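Local coordinates for protein putative sugar ABC transporter (Yersinia enterocolitica subsp. enterocolitica 8081, PDB 5ULB) that probably serves as the periplasmic sugar-binding component of an ABC transporter, capturing methylthioribose-like sugars, and here holds a seleno-methyl ribofuranose, at residues Thr108-Gln111 / Gly116-Val119. Residues are numbered along the deposited sequence; the frame is centred on the assembly and turned at random. Where two conformers were deposited one is given.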
loop_
_atom_site.group_PDB
_atom_site.type_symbol
_atom_site.label_atom_id
_atom_site.label_comp_id
_atom_site.label_asym_id
_atom_site.label_seq_id
_atom_site.Cartn_x
_atom_site.Cartn_y
_atom_site.Cartn_z
ATOM N N THR A 108 -8.090 -2.127 -6.055
ATOM C CA THR A 108 -8.475 -2.445 -7.422
ATOM C C THR A 108 -9.866 -1.932 -7.710
ATOM O O THR A 108 -10.742 -1.985 -6.856
ATOM C CB THR A 108 -8.319 -3.980 -7.666
ATOM O OG1 THR A 108 -6.924 -4.292 -7.573
ATOM C CG2 THR A 108 -8.844 -4.454 -8.998
ATOM N N ALA A 109 -10.072 -1.400 -8.906
ATOM C CA ALA A 109 -11.349 -0.849 -9.285
ATOM C C ALA A 109 -12.314 -1.896 -9.700
ATOM O O ALA A 109 -12.116 -2.553 -10.729
ATOM C CB ALA A 109 -11.112 0.138 -10.431
ATOM N N ILE A 110 -13.361 -2.080 -8.922
ATOM C CA ILE A 110 -14.376 -3.086 -9.125
ATOM C C ILE A 110 -15.780 -2.433 -9.092
ATOM O O ILE A 110 -16.086 -1.740 -8.163
ATOM C CB ILE A 110 -14.344 -4.219 -8.170
ATOM C CG1 ILE A 110 -12.939 -4.911 -8.180
ATOM C CG2 ILE A 110 -15.473 -5.183 -8.387
ATOM C CD1 ILE A 110 -12.676 -5.722 -9.417
ATOM N N GLN A 111 -16.546 -2.614 -10.161
ATOM C CA GLN A 111 -17.908 -2.123 -10.198
ATOM C C GLN A 111 -18.879 -3.245 -9.846
ATOM O O GLN A 111 -18.832 -4.314 -10.444
ATOM C CB GLN A 111 -18.228 -1.711 -11.618
ATOM C CG GLN A 111 -17.265 -0.533 -11.990
ATOM C CD GLN A 111 -17.175 -0.325 -13.447
ATOM O OE1 GLN A 111 -18.152 0.092 -14.098
ATOM N NE2 GLN A 111 -16.021 -0.663 -14.001
ATOM N N GLY A 116 -18.042 -14.195 -4.563
ATOM C CA GLY A 116 -16.787 -14.839 -4.363
ATOM C C GLY A 116 -15.574 -14.010 -4.237
ATOM O O GLY A 116 -14.540 -14.496 -3.709
ATOM N N LEU A 117 -15.691 -12.733 -4.615
ATOM C CA LEU A 117 -14.573 -11.781 -4.516
ATOM C C LEU A 117 -14.562 -11.159 -3.110
ATOM O O LEU A 117 -15.614 -10.820 -2.594
ATOM C CB LEU A 117 -14.788 -10.696 -5.581
ATOM C CG LEU A 117 -13.704 -9.629 -5.573
ATOM C CD1 LEU A 117 -12.320 -10.169 -5.892
ATOM C CD2 LEU A 117 -14.099 -8.548 -6.541
ATOM N N THR A 118 -13.356 -10.993 -2.568
ATOM C CA THR A 118 -13.182 -9.989 -1.556
ATOM C C THR A 118 -12.420 -8.812 -2.121
ATOM O O THR A 118 -11.329 -9.004 -2.689
ATOM C CB THR A 118 -12.444 -10.526 -0.289
ATOM O OG1 THR A 118 -13.089 -11.676 0.211
ATOM C CG2 THR A 118 -12.288 -9.472 0.786
ATOM N N VAL A 119 -12.901 -7.564 -1.878
ATOM C CA VAL A 119 -12.201 -6.375 -2.207
ATOM C C VAL A 119 -11.594 -5.789 -0.955
ATOM O O VAL A 119 -12.281 -5.649 0.072
ATOM C CB VAL A 119 -13.059 -5.350 -2.950
ATOM C CG1 VAL A 119 -13.635 -5.925 -4.250
ATOM C CG2 VAL A 119 -14.155 -4.800 -2.087
#
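L117 and V119 of 116-119 both turn toward one residue of 108-111, I110, and the contact is purely apolar and small, about 95 Å² in all. Coming along the chain from G116, which stays clear of 108-111, L117 is the first to touch. Its chi1 of 179° carries CG out toward I110, anti to the backbone N, and chi2 of 63° then leaves CD2 as the extended branch, anti to CA, so that this methyl meets the isoleucine tip to tip. CD2 of L117 lies 4.1 Å from CG2 of I110 and 4.2 Å from CG1 of the same residue, so a single methyl touches both branches at the fork of the isoleucine. L117 is buried, packing also on V103 and V105 of strand 102-106, and it shares V93 of helix 89-98 with I110. That places the contact in the αβ architecture of a periplasmic binding protein: 102-106 and 118-122 are parallel neighbours in the sheet, and 108-111 belongs to the connection between them, which here contains no helix. T118 takes no part; its OG1 is hydrogen-bonded to P283 O and to K276 NZ, which also donates to G116 O. At V119 the side chain again turns toward I110. In one of its two modelled conformers CG1, anti to the carbonyl carbon (chi1 -58°), comes obliquely across the isoleucine and sits 4.1 Å from I110 CG1, so this half of the contact is less certain. The valine side chain is about 13 Å from either bound anomer of the seleno sugar, away from the pocket.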